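PDB 5OET: glutathione synthetase-like effector 30 (Gpa-GSS30-apo) from Globodera pallida, which is related to eukaryotic glutathione synthetases, ATP-dependent ligases that join gamma-glutamylcysteine to glycine, and probably serves the nematode as an effector during plant parasitism. Local coordinates for residues K99-Q102 / Q103-V107; I265-Q268 / L269-I272; T338-Y341 / I342-L345; K349-Q352 / Q353-T356. All coordinates share one frame; numbering follows the deposited sequence.

How the contacts relate
All four contacts are local, and they follow one another along the chain. Contact 1 lies near the start of helix 98-119, which packs on the large mixed sheet containing strands 160-173, 179-188 and 469-484. Contact 2 closes helix 259-270 of a beta-alpha-beta unit, its centre about 28 Å from that of contact 1. Contact 3 leads from strand 336-337, in the same six-stranded sheet as that unit, into helix 342-345. Helix 349-354 follows with contact 4; these two touch, their centres about 16 Å apart. Contacts 2 and 4, centres about 36 Å apart, lie on opposite sides of the chain's centre. Contact 2 reaches the second subunit, whereas no other chain of the assembly touches contacts 1, 3 and 4.

Contact 1: K99-Q102 / Q103-V107; sequences KLFQ and QAVDV
Phe101 and Val105, one helical turn apart, meet through a methyl group and a ring face. Val105 CG2 lies 3.9 Å from the centroid of the Phe101 ring, 25° off its normal, a CH-pi contact displaced toward the ring's rim; the nearest ring atom to CG2 is Phe101 CE2, at 3.6 Å. The isopropyl group is turned with CG1 anti to the backbone N (chi1 164°), which sets CG2 beside that N and back along the helix, over the ring. On another side of the helix, Leu100 and Gln103 run alongside each other in the same direction, and Leu100 CD2 comes within 3.6 Å of Gln103 OE1. The backbone beneath is regular alpha-helix near the start of helix 98-119, which lies against the large mixed sheet. Four successive i to i+4 hydrogen bonds hold the turn: Gln103 N reaches Lys99 O at 2.8 Å, and Val105 N bonds to Phe101 O at 2.9 Å, with Ala104 to Leu100 and Asp106 to Gln102 completing the series. Strand 469-484 receives the inward residues, with Leu475 touching Phe101 and Ala104, and Ile477 touching Ala104 and Val105. His498 meets the Phe101 ring edge-to-face, while Leu100 extends to Ala171 and Tyr179, and Gln103 packs on Lys379 and Val380 of helix 373-380.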
ATOM      1  N   LYS A  99     -13.555   1.491  29.078  1.00 57.83           N
ATOM      2  CA  LYS A  99     -13.855   0.318  29.905  1.00 58.70           C
ATOM      3  C   LYS A  99     -14.432  -0.802  29.070  1.00 55.69           C
ATOM      4  O   LYS A  99     -14.041  -1.957  29.238  1.00 55.01           O
ATOM      5  CB  LYS A  99     -14.753   0.657  31.106  1.00 62.31           C
ATOM      6  CG  LYS A  99     -13.918   1.118  32.303  1.00 66.19           C
ATOM      7  CD  LYS A  99     -14.694   1.788  33.423  1.00 68.94           C
ATOM      8  CE  LYS A  99     -13.716   2.472  34.366  1.00 70.93           C
ATOM      9  NZ  LYS A  99     -14.183   2.449  35.783  1.00 74.24           N
ATOM     10  N   LEU A 100     -15.322  -0.443  28.150  1.00 52.84           N
ATOM     11  CA  LEU A 100     -16.022  -1.422  27.303  1.00 50.52           C
ATOM     12  C   LEU A 100     -15.088  -2.093  26.280  1.00 48.56           C
ATOM     13  O   LEU A 100     -15.217  -3.277  25.987  1.00 47.67           O
ATOM     14  CB  LEU A 100     -17.218  -0.773  26.591  1.00 49.04           C
ATOM     15  CG  LEU A 100     -18.225  -0.001  27.453  1.00 50.06           C
ATOM     16  CD1 LEU A 100     -19.454   0.315  26.616  1.00 49.81           C
ATOM     17  CD2 LEU A 100     -18.602  -0.721  28.732  1.00 51.32           C
ATOM     18  N   PHE A 101     -14.160  -1.324  25.732  1.00 48.17           N
ATOM     19  CA  PHE A 101     -13.144  -1.871  24.857  1.00 46.90           C
ATOM     20  C   PHE A 101     -12.302  -2.881  25.607  1.00 47.64           C
ATOM     21  O   PHE A 101     -12.027  -3.952  25.092  1.00 48.54           O
ATOM     22  CB  PHE A 101     -12.252  -0.762  24.307  1.00 46.07           C
ATOM     23  CG  PHE A 101     -11.101  -1.261  23.493  1.00 45.24           C
ATOM     24  CD1 PHE A 101     -11.236  -1.450  22.125  1.00 44.17           C
ATOM     25  CD2 PHE A 101      -9.867  -1.549  24.092  1.00 46.14           C
ATOM     26  CE1 PHE A 101     -10.166  -1.902  21.359  1.00 43.48           C
ATOM     27  CE2 PHE A 101      -8.798  -2.010  23.326  1.00 45.43           C
ATOM     28  CZ  PHE A 101      -8.952  -2.183  21.957  1.00 43.73           C
ATOM     29  N   GLN A 102     -11.881  -2.540  26.813  1.00 49.41           N
ATOM     30  CA  GLN A 102     -11.128  -3.476  27.625  1.00 51.09           C
ATOM     31  C   GLN A 102     -11.994  -4.695  27.978  1.00 50.99           C
ATOM     32  O   GLN A 102     -11.527  -5.813  27.943  1.00 51.53           O
ATOM     33  CB  GLN A 102     -10.555  -2.783  28.876  1.00 54.42           C
ATOM     34  CG  GLN A 102      -9.307  -3.426  29.467  1.00 56.95           C
ATOM     35  CD  GLN A 102      -8.236  -3.732  28.419  1.00 58.72           C
ATOM     36  OE1 GLN A 102      -7.660  -4.827  28.418  1.00 61.91           O
ATOM     37  NE2 GLN A 102      -8.002  -2.789  27.488  1.00 57.45           N
ATOM     38  N   GLN A 103     -13.268  -4.479  28.265  1.00 51.29           N
ATOM     39  CA  GLN A 103     -14.200  -5.566  28.524  1.00 51.07           C
ATOM     40  C   GLN A 103     -14.310  -6.511  27.314  1.00 51.23           C
ATOM     41  O   GLN A 103     -14.357  -7.745  27.499  1.00 53.42           O
ATOM     42  CB  GLN A 103     -15.578  -5.002  28.898  1.00 51.63           C
ATOM     43  CG  GLN A 103     -16.527  -5.974  29.561  1.00 52.62           C
ATOM     44  CD  GLN A 103     -17.947  -5.440  29.656  1.00 53.24           C
ATOM     45  OE1 GLN A 103     -18.184  -4.221  29.668  1.00 54.39           O
ATOM     46  NE2 GLN A 103     -18.910  -6.360  29.740  1.00 52.85           N
ATOM     47  N   ALA A 104     -14.340  -5.963  26.098  1.00 49.29           N
ATOM     48  CA  ALA A 104     -14.391  -6.794  24.884  1.00 49.65           C
ATOM     49  C   ALA A 104     -13.082  -7.558  24.597  1.00 49.82           C
ATOM     50  O   ALA A 104     -13.088  -8.736  24.226  1.00 51.07           O
ATOM     51  CB  ALA A 104     -14.747  -5.946  23.679  1.00 49.05           C
ATOM     52  N   VAL A 105     -11.964  -6.861  24.736  1.00 50.10           N
ATOM     53  CA  VAL A 105     -10.655  -7.469  24.588  1.00 49.13           C
ATOM     54  C   VAL A 105     -10.462  -8.583  25.603  1.00 50.42           C
ATOM     55  O   VAL A 105      -9.994  -9.634  25.232  1.00 50.07           O
ATOM     56  CB  VAL A 105      -9.534  -6.417  24.715  1.00 49.02           C
ATOM     57  CG1 VAL A 105      -8.172  -7.060  24.960  1.00 49.15           C
ATOM     58  CG2 VAL A 105      -9.514  -5.550  23.463  1.00 47.82           C
ATOM     59  N   ASP A 106     -10.835  -8.351  26.860  1.00 53.61           N
ATOM     60  CA  ASP A 106     -10.601  -9.314  27.941  1.00 57.11           C
ATOM     61  C   ASP A 106     -11.399 -10.619  27.821  1.00 55.82           C
ATOM     62  O   ASP A 106     -10.942 -11.657  28.289  1.00 57.02           O
ATOM     63  CB  ASP A 106     -10.899  -8.684  29.321  1.00 62.44           C
ATOM     64  CG  ASP A 106      -9.857  -7.637  29.749  1.00 66.28           C
ATOM     65  OD1 ASP A 106      -8.682  -7.729  29.299  1.00 70.10           O
ATOM     66  OD2 ASP A 106     -10.225  -6.713  30.532  1.00 68.28           O
ATOM     67  N   VAL A 107     -12.585 -10.563  27.217  1.00 53.73           N
ATOM     68  CA  VAL A 107     -13.472 -11.727  27.163  1.00 52.56           C
ATOM     69  C   VAL A 107     -13.179 -12.640  25.954  1.00 51.90           C
ATOM     70  O   VAL A 107     -13.727 -13.755  25.853  1.00 50.67           O
ATOM     71  CB  VAL A 107     -14.959 -11.292  27.224  1.00 52.17           C
ATOM     72  CG1 VAL A 107     -15.465 -10.753  25.887  1.00 50.55           C
ATOM     73  CG2 VAL A 107     -15.828 -12.427  27.727  1.00 52.37           C
TER

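Contact 2: I265-Q268 / L269-I272; sequences ITHQ and LESI
Leu269 N and Glu270 N bond to Ile265 O and Thr266 O at 3.0 and 3.1 Å, the last full alpha-helical steps before Gln268 O gathers several donors. Ser271 OG makes a hydrogen bond of 3.1 Å to that carbonyl oxygen, while Ser271 N and Ile272 N add two weak bonds, so three donors converge on Gln268 O as the chain leaves the helix. The serine hydroxyl gets there because chi1 of 65° places OG between its own backbone N and carbonyl carbon, folded back over the preceding turn. It comes in well bent from the C=O direction (C=O...OG angle 116°) and tilted 34° from the carbonyl plane. Ile272 CG2 also lies beside this oxygen, at 3.4 Å. This is the C-terminal end of helix 259-270, the connecting helix of a beta-alpha-beta unit between strands 246-251 and 279-283; Thr266 and Leu269 face those strands, touching Phe249 and Ile247 respectively, and both reach Cys279. Glu270 lies over the preceding turn, its CG 3.3 Å from Thr266 O. Its OE2 stands near the plane of the His267 ring, at the edge, 4.4 Å from CD2. That carboxylate forms a salt bridge with Arg206 of the second subunit, whose Trp57 meets the His267 ring edge-to-face, while Gln268 OE1 turns to Thr227 OG1 within its own chain.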
ATOM      1  N   ILE A 265      -1.205 -11.119   4.727  1.00 37.42           N
ATOM      2  CA  ILE A 265      -0.870 -12.080   5.787  1.00 38.92           C
ATOM      3  C   ILE A 265       0.485 -12.692   5.479  1.00 40.41           C
ATOM      4  O   ILE A 265       1.320 -12.775   6.377  1.00 42.40           O
ATOM      5  CB  ILE A 265      -1.959 -13.166   6.003  1.00 38.45           C
ATOM      6  CG1 ILE A 265      -3.206 -12.530   6.599  1.00 39.26           C
ATOM      7  CG2 ILE A 265      -1.497 -14.226   6.972  1.00 38.01           C
ATOM      8  CD1 ILE A 265      -4.472 -13.309   6.384  1.00 40.02           C
ATOM      9  N   THR A 266       0.705 -13.082   4.218  1.00 40.11           N
ATOM     10  CA  THR A 266       1.947 -13.720   3.805  1.00 40.63           C
ATOM     11  C   THR A 266       3.129 -12.775   3.879  1.00 40.98           C
ATOM     12  O   THR A 266       4.249 -13.224   4.083  1.00 42.60           O
ATOM     13  CB  THR A 266       1.902 -14.294   2.369  1.00 40.84           C
ATOM     14  OG1 THR A 266       1.810 -13.225   1.414  1.00 39.87           O
ATOM     15  CG2 THR A 266       0.737 -15.268   2.204  1.00 40.86           C
ATOM     16  N   HIS A 267       2.900 -11.477   3.714  1.00 41.28           N
ATOM     17  CA  HIS A 267       3.998 -10.505   3.849  1.00 41.46           C
ATOM     18  C   HIS A 267       4.477 -10.497   5.298  1.00 42.08           C
ATOM     19  O   HIS A 267       5.662 -10.338   5.541  1.00 42.58           O
ATOM     20  CB  HIS A 267       3.620  -9.100   3.396  1.00 40.38           C
ATOM     21  CG  HIS A 267       3.072  -9.035   2.007  1.00 41.32           C
ATOM     22  ND1 HIS A 267       2.220  -8.031   1.590  1.00 43.01           N
ATOM     23  CD2 HIS A 267       3.220  -9.864   0.950  1.00 41.45           C
ATOM     24  CE1 HIS A 267       1.878  -8.240   0.330  1.00 42.93           C
ATOM     25  NE2 HIS A 267       2.468  -9.349  -0.079  1.00 42.23           N
ATOM     26  N   GLN A 268       3.570 -10.718   6.246  1.00 42.53           N
ATOM     27  CA  GLN A 268       3.970 -10.872   7.646  1.00 44.24           C
ATOM     28  C   GLN A 268       4.606 -12.231   7.957  1.00 45.67           C
ATOM     29  O   GLN A 268       5.530 -12.309   8.757  1.00 45.94           O
ATOM     30  CB  GLN A 268       2.793 -10.598   8.587  1.00 43.86           C
ATOM     31  CG  GLN A 268       2.376  -9.133   8.641  1.00 44.07           C
ATOM     32  CD  GLN A 268       3.512  -8.227   9.063  1.00 45.17           C
ATOM     33  OE1 GLN A 268       4.135  -8.439  10.105  1.00 47.12           O
ATOM     34  NE2 GLN A 268       3.817  -7.237   8.234  1.00 45.26           N
ATOM     35  N   LEU A 269       4.099 -13.293   7.346  1.00 47.61           N
ATOM     36  CA  LEU A 269       4.625 -14.655   7.550  1.00 49.76           C
ATOM     37  C   LEU A 269       6.097 -14.777   7.139  1.00 52.25           C
ATOM     38  O   LEU A 269       6.871 -15.421   7.826  1.00 50.99           O
ATOM     39  CB  LEU A 269       3.781 -15.667   6.782  1.00 49.94           C
ATOM     40  CG  LEU A 269       4.048 -17.154   6.970  1.00 51.08           C
ATOM     41  CD1 LEU A 269       3.902 -17.563   8.424  1.00 52.13           C
ATOM     42  CD2 LEU A 269       3.089 -17.984   6.120  1.00 50.57           C
ATOM     43  N   GLU A 270       6.464 -14.133   6.029  1.00 54.65           N
ATOM     44  CA  GLU A 270       7.859 -14.035   5.567  1.00 56.05           C
ATOM     45  C   GLU A 270       8.828 -13.441   6.581  1.00 60.39           C
ATOM     46  O   GLU A 270       9.912 -13.948   6.771  1.00 66.12           O
ATOM     47  CB  GLU A 270       7.923 -13.146   4.331  1.00 55.13           C
ATOM     48  CG  GLU A 270       7.333 -13.769   3.079  1.00 54.92           C
ATOM     49  CD  GLU A 270       6.971 -12.751   2.021  1.00 53.16           C
ATOM     50  OE1 GLU A 270       7.483 -11.612   2.068  1.00 53.55           O
ATOM     51  OE2 GLU A 270       6.189 -13.098   1.116  1.00 51.66           O
ATOM     52  N   SER A 271       8.449 -12.339   7.203  1.00 63.87           N
ATOM     53  CA  SER A 271       9.331 -11.643   8.136  1.00 67.32           C
ATOM     54  C   SER A 271       9.304 -12.191   9.584  1.00 68.84           C
ATOM     55  O   SER A 271       9.979 -11.644  10.440  1.00 69.46           O
ATOM     56  CB  SER A 271       8.964 -10.164   8.141  1.00 68.68           C
ATOM     57  OG  SER A 271       7.658 -10.003   8.666  1.00 69.09           O
ATOM     58  N   ILE A 272       8.518 -13.232   9.869  1.00 70.82           N
ATOM     59  CA  ILE A 272       8.579 -13.920  11.170  1.00 71.56           C
ATOM     60  C   ILE A 272       9.152 -15.335  11.046  1.00 74.25           C
ATOM     61  O   ILE A 272       8.892 -16.179  11.905  1.00 78.38           O
ATOM     62  CB  ILE A 272       7.204 -13.930  11.918  1.00 70.02           C
ATOM     63  CG1 ILE A 272       6.184 -14.889  11.283  1.00 68.33           C
ATOM     64  CG2 ILE A 272       6.621 -12.520  12.007  1.00 69.59           C
ATOM     65  CD1 ILE A 272       4.901 -15.032  12.091  1.00 67.60           C
TER

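Contact 3: T338-Y341 / I342-L345; sequences TPPY and IFAL
Pro339 lies over one face of the Phe343 ring, the apolar centre of a proline-rich turn that leads from strand 336-337 into the short, weakly bonded helix 342-345. Its CB stands 4.0 Å from the centroid of the Phe343 ring, 23° off the normal and offset toward the rim, a CH-pi contact, while Pro339 CG packs at 3.6 Å on Phe343 CB. The peptide bond between Thr338 and Pro339 is cis. Phe343 CG is anti to the carbonyl carbon (chi1 -77°), which swings the ring back beside its own N toward the prolines. Pro340 runs alongside the phenylalanine, with its CG 4.0 Å from Phe343 CE1. Farther out, Ala344 CB approaches the Tyr341 ring obliquely, 4.5 Å from CD1. The Tyr341 ring itself stacks with Phe328. Phe163 and Met485 also contact Phe343, and Ile342 and Leu345 pack against helices 122-127 and 141-150. At the polar edge, two i to i+3 bonds begin the helix. Phe343 N donates to Pro340 O at 3.1 Å, and Ala344 N to Tyr341 O at 2.8 Å. Tyr341 N is bonded to Asp331 OD2. Both acceptor carbonyls are met from above their planes, Tyr341 O by Ala344 N, 47° out of the plane.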
ATOM      1  N   THR A 338      -9.151 -24.384   8.747  1.00 52.20           N
ATOM      2  CA  THR A 338      -9.090 -23.033   9.346  1.00 53.10           C
ATOM      3  C   THR A 338     -10.443 -22.289   9.316  1.00 51.35           C
ATOM      4  O   THR A 338     -10.541 -21.260   8.652  1.00 53.69           O
ATOM      5  CB  THR A 338      -8.063 -22.156   8.573  1.00 54.56           C
ATOM      6  OG1 THR A 338      -8.540 -21.940   7.233  1.00 54.43           O
ATOM      7  CG2 THR A 338      -6.646 -22.805   8.532  1.00 54.91           C
ATOM      8  N   PRO A 339     -11.476 -22.766  10.007  1.00 48.74           N
ATOM      9  CA  PRO A 339     -11.453 -23.975  10.795  1.00 48.58           C
ATOM     10  C   PRO A 339     -12.201 -25.071  10.059  1.00 46.40           C
ATOM     11  O   PRO A 339     -12.773 -24.819   9.009  1.00 45.27           O
ATOM     12  CB  PRO A 339     -12.210 -23.544  12.060  1.00 49.28           C
ATOM     13  CG  PRO A 339     -13.207 -22.547  11.567  1.00 49.07           C
ATOM     14  CD  PRO A 339     -12.730 -22.032  10.232  1.00 48.78           C
ATOM     15  N   PRO A 340     -12.223 -26.278  10.615  1.00 46.70           N
ATOM     16  CA  PRO A 340     -13.003 -27.309   9.928  1.00 48.79           C
ATOM     17  C   PRO A 340     -14.492 -27.001   9.898  1.00 50.24           C
ATOM     18  O   PRO A 340     -14.961 -26.154  10.639  1.00 51.10           O
ATOM     19  CB  PRO A 340     -12.696 -28.594  10.716  1.00 48.68           C
ATOM     20  CG  PRO A 340     -11.992 -28.165  11.960  1.00 48.05           C
ATOM     21  CD  PRO A 340     -11.391 -26.821  11.699  1.00 46.90           C
ATOM     22  N   TYR A 341     -15.226 -27.706   9.056  1.00 54.04           N
ATOM     23  CA  TYR A 341     -16.633 -27.386   8.798  1.00 56.46           C
ATOM     24  C   TYR A 341     -17.538 -27.427  10.021  1.00 55.60           C
ATOM     25  O   TYR A 341     -18.471 -26.635  10.102  1.00 57.18           O
ATOM     26  CB  TYR A 341     -17.219 -28.243   7.661  1.00 60.96           C
ATOM     27  CG  TYR A 341     -17.346 -27.464   6.389  1.00 65.06           C
ATOM     28  CD1 TYR A 341     -18.387 -26.562   6.225  1.00 67.95           C
ATOM     29  CD2 TYR A 341     -16.402 -27.585   5.359  1.00 68.64           C
ATOM     30  CE1 TYR A 341     -18.505 -25.807   5.065  1.00 70.48           C
ATOM     31  CE2 TYR A 341     -16.517 -26.846   4.183  1.00 71.47           C
ATOM     32  CZ  TYR A 341     -17.576 -25.953   4.048  1.00 71.82           C
ATOM     33  OH  TYR A 341     -17.733 -25.197   2.907  1.00 77.25           O
ATOM     34  N   ILE A 342     -17.246 -28.313  10.975  1.00 54.82           N
ATOM     35  CA  ILE A 342     -17.998 -28.400  12.247  1.00 53.87           C
ATOM     36  C   ILE A 342     -18.213 -27.042  12.928  1.00 53.11           C
ATOM     37  O   ILE A 342     -19.243 -26.827  13.580  1.00 54.26           O
ATOM     38  CB  ILE A 342     -17.345 -29.407  13.234  1.00 53.95           C
ATOM     39  CG1 ILE A 342     -18.217 -29.645  14.463  1.00 55.42           C
ATOM     40  CG2 ILE A 342     -15.974 -28.943  13.703  1.00 53.52           C
ATOM     41  CD1 ILE A 342     -19.559 -30.252  14.157  1.00 56.94           C
ATOM     42  N   PHE A 343     -17.260 -26.123  12.746  1.00 50.60           N
ATOM     43  CA  PHE A 343     -17.343 -24.801  13.366  1.00 48.87           C
ATOM     44  C   PHE A 343     -18.421 -23.933  12.753  1.00 48.93           C
ATOM     45  O   PHE A 343     -18.955 -23.058  13.441  1.00 50.70           O
ATOM     46  CB  PHE A 343     -16.000 -24.087  13.310  1.00 46.47           C
ATOM     47  CG  PHE A 343     -15.027 -24.575  14.327  1.00 45.13           C
ATOM     48  CD1 PHE A 343     -14.422 -25.797  14.181  1.00 45.47           C
ATOM     49  CD2 PHE A 343     -14.737 -23.828  15.434  1.00 44.47           C
ATOM     50  CE1 PHE A 343     -13.517 -26.261  15.113  1.00 45.33           C
ATOM     51  CE2 PHE A 343     -13.834 -24.279  16.368  1.00 44.94           C
ATOM     52  CZ  PHE A 343     -13.226 -25.505  16.213  1.00 45.20           C
ATOM     53  N   ALA A 344     -18.748 -24.169  11.483  1.00 47.77           N
ATOM     54  CA  ALA A 344     -19.880 -23.489  10.852  1.00 48.96           C
ATOM     55  C   ALA A 344     -21.208 -23.804  11.546  1.00 50.06           C
ATOM     56  O   ALA A 344     -22.083 -22.938  11.609  1.00 51.77           O
ATOM     57  CB  ALA A 344     -19.972 -23.849   9.380  1.00 49.87           C
ATOM     58  N   LEU A 345     -21.352 -25.032  12.049  1.00 49.56           N
ATOM     59  CA  LEU A 345     -22.521 -25.428  12.837  1.00 50.17           C
ATOM     60  C   LEU A 345     -22.549 -24.734  14.229  1.00 49.49           C
ATOM     61  O   LEU A 345     -23.607 -24.333  14.715  1.00 48.90           O
ATOM     62  CB  LEU A 345     -22.561 -26.961  12.973  1.00 50.89           C
ATOM     63  CG  LEU A 345     -23.834 -27.618  13.507  1.00 52.16           C
ATOM     64  CD1 LEU A 345     -25.041 -27.293  12.649  1.00 52.69           C
ATOM     65  CD2 LEU A 345     -23.646 -29.123  13.589  1.00 53.15           C
TER

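Contact 4: K349-Q352 / Q353-T356; sequences KRMQ and QVFT
Met351 CG is anti to the backbone N (chi1 -172°), and the chain then bends at chi2 and chi3, a shape that curls its terminal methyl toward Phe355 and Val354, whereas Arg350 bends at chi2 (54°) to bring its guanidinium forward to Val354, one turn on. The methionine CE sits over the centre of the Phe355 ring, 4.1 Å from its centroid, and SD lies obliquely at 4.9 Å from that centroid, a Met-aromatic contact. Met351 CE also touches Val354 CG1, and its CG meets Phe355 CE2 at 3.6 Å. The valine's other methyl, CG2, covers a face of the Arg350 guanidinium near its centre. At that group's edge, Arg350 NH1 gives a weak hydrogen bond to Gln353 OE1 at 3.0 Å. Together the two segments make up the short helix 349-354 and the residues that follow it, held by i to i+4 bonds such as Val354 N to Arg350 O at 2.8 Å. Gln353 O accepts both Thr356 N and Thr356 OG1, the hydroxyl lying 2.6 Å from it on a lone pair. Arg350 NE bonds to Ala128 O and Gln353 NE2 to Gly384 O, while Tyr115 meets the Phe355 ring edge-to-face.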
ATOM      1  N   LYS A 349     -26.551 -18.479  14.116  1.00 48.93           N
ATOM      2  CA  LYS A 349     -27.175 -17.521  15.013  1.00 49.47           C
ATOM      3  C   LYS A 349     -28.133 -18.246  15.947  1.00 49.01           C
ATOM      4  O   LYS A 349     -28.410 -17.753  17.027  1.00 49.83           O
ATOM      5  CB  LYS A 349     -27.908 -16.438  14.229  1.00 51.61           C
ATOM      6  CG  LYS A 349     -27.763 -15.032  14.780  1.00 53.97           C
ATOM      7  CD  LYS A 349     -27.830 -14.040  13.631  1.00 55.93           C
ATOM      8  CE  LYS A 349     -26.560 -14.063  12.778  1.00 55.00           C
ATOM      9  NZ  LYS A 349     -26.937 -14.006  11.342  1.00 55.46           N
ATOM     10  N   ARG A 350     -28.648 -19.394  15.519  1.00 48.37           N
ATOM     11  CA  ARG A 350     -29.392 -20.297  16.396  1.00 49.09           C
ATOM     12  C   ARG A 350     -28.590 -20.654  17.661  1.00 49.28           C
ATOM     13  O   ARG A 350     -29.092 -20.601  18.769  1.00 50.18           O
ATOM     14  CB  ARG A 350     -29.764 -21.560  15.617  1.00 48.64           C
ATOM     15  CG  ARG A 350     -30.347 -22.722  16.415  1.00 49.06           C
ATOM     16  CD  ARG A 350     -31.537 -22.305  17.233  1.00 50.08           C
ATOM     17  NE  ARG A 350     -32.046 -23.415  18.028  1.00 51.03           N
ATOM     18  CZ  ARG A 350     -33.017 -23.322  18.936  1.00 51.34           C
ATOM     19  NH1 ARG A 350     -33.596 -22.168  19.192  1.00 51.18           N
ATOM     20  NH2 ARG A 350     -33.411 -24.401  19.592  1.00 52.46           N
ATOM     21  N   MET A 351     -27.334 -20.995  17.462  1.00 49.62           N
ATOM     22  CA  MET A 351     -26.447 -21.438  18.523  1.00 50.48           C
ATOM     23  C   MET A 351     -26.094 -20.305  19.444  1.00 49.03           C
ATOM     24  O   MET A 351     -25.970 -20.485  20.635  1.00 48.95           O
ATOM     25  CB  MET A 351     -25.158 -21.977  17.892  1.00 52.52           C
ATOM     26  CG  MET A 351     -24.206 -22.658  18.852  1.00 54.31           C
ATOM     27  SD  MET A 351     -24.885 -24.224  19.354  1.00 58.41           S
ATOM     28  CE  MET A 351     -25.662 -23.846  20.935  1.00 59.81           C
ATOM     29  N   GLN A 352     -25.899 -19.133  18.863  1.00 49.01           N
ATOM     30  CA  GLN A 352     -25.592 -17.941  19.629  1.00 48.96           C
ATOM     31  C   GLN A 352     -26.769 -17.608  20.532  1.00 50.52           C
ATOM     32  O   GLN A 352     -26.596 -17.266  21.701  1.00 51.68           O
ATOM     33  CB  GLN A 352     -25.264 -16.793  18.683  1.00 48.20           C
ATOM     34  CG  GLN A 352     -23.972 -17.023  17.894  1.00 46.94           C
ATOM     35  CD  GLN A 352     -23.761 -15.994  16.803  1.00 46.29           C
ATOM     36  OE1 GLN A 352     -23.777 -14.794  17.056  1.00 45.91           O
ATOM     37  NE2 GLN A 352     -23.549 -16.461  15.581  1.00 45.73           N
ATOM     38  N   GLN A 353     -27.968 -17.751  19.984  1.00 51.62           N
ATOM     39  CA  GLN A 353     -29.201 -17.588  20.742  1.00 53.63           C
ATOM     40  C   GLN A 353     -29.350 -18.689  21.786  1.00 53.33           C
ATOM     41  O   GLN A 353     -29.786 -18.415  22.899  1.00 53.02           O
ATOM     42  CB  GLN A 353     -30.409 -17.543  19.791  1.00 55.72           C
ATOM     43  CG  GLN A 353     -31.770 -17.354  20.452  1.00 58.35           C
ATOM     44  CD  GLN A 353     -32.602 -18.621  20.496  1.00 60.27           C
ATOM     45  OE1 GLN A 353     -32.724 -19.329  19.500  1.00 62.36           O
ATOM     46  NE2 GLN A 353     -33.183 -18.910  21.653  1.00 62.95           N
ATOM     47  N   VAL A 354     -28.980 -19.922  21.443  1.00 52.56           N
ATOM     48  CA  VAL A 354     -29.000 -21.031  22.416  1.00 53.05           C
ATOM     49  C   VAL A 354     -28.045 -20.794  23.591  1.00 52.34           C
ATOM     50  O   VAL A 354     -28.364 -21.173  24.698  1.00 53.50           O
ATOM     51  CB  VAL A 354     -28.764 -22.417  21.748  1.00 52.62           C
ATOM     52  CG1 VAL A 354     -28.533 -23.522  22.786  1.00 53.70           C
ATOM     53  CG2 VAL A 354     -29.948 -22.798  20.859  1.00 53.17           C
ATOM     54  N   PHE A 355     -26.907 -20.145  23.371  1.00 51.22           N
ATOM     55  CA  PHE A 355     -25.979 -19.844  24.480  1.00 52.08           C
ATOM     56  C   PHE A 355     -26.499 -18.817  25.494  1.00 53.33           C
ATOM     57  O   PHE A 355     -25.929 -18.699  26.568  1.00 52.65           O
ATOM     58  CB  PHE A 355     -24.599 -19.393  23.959  1.00 50.88           C
ATOM     59  CG  PHE A 355     -23.738 -20.527  23.459  1.00 50.10           C
ATOM     60  CD1 PHE A 355     -23.514 -21.646  24.238  1.00 50.47           C
ATOM     61  CD2 PHE A 355     -23.151 -20.472  22.218  1.00 49.05           C
ATOM     62  CE1 PHE A 355     -22.729 -22.674  23.781  1.00 50.52           C
ATOM     63  CE2 PHE A 355     -22.353 -21.507  21.758  1.00 48.58           C
ATOM     64  CZ  PHE A 355     -22.142 -22.608  22.536  1.00 48.85           C
ATOM     65  N   THR A 356     -27.553 -18.073  25.146  1.00 54.14           N
ATOM     66  CA  THR A 356     -28.189 -17.115  26.059  1.00 55.85           C
ATOM     67  C   THR A 356     -29.173 -17.736  27.040  1.00 58.92           C
ATOM     68  O   THR A 356     -29.590 -17.073  27.974  1.00 60.07           O
ATOM     69  CB  THR A 356     -28.896 -15.965  25.297  1.00 54.78           C
ATOM     70  OG1 THR A 356     -30.071 -16.442  24.615  1.00 53.35           O
ATOM     71  CG2 THR A 356     -27.930 -15.305  24.318  1.00 52.62           C
TER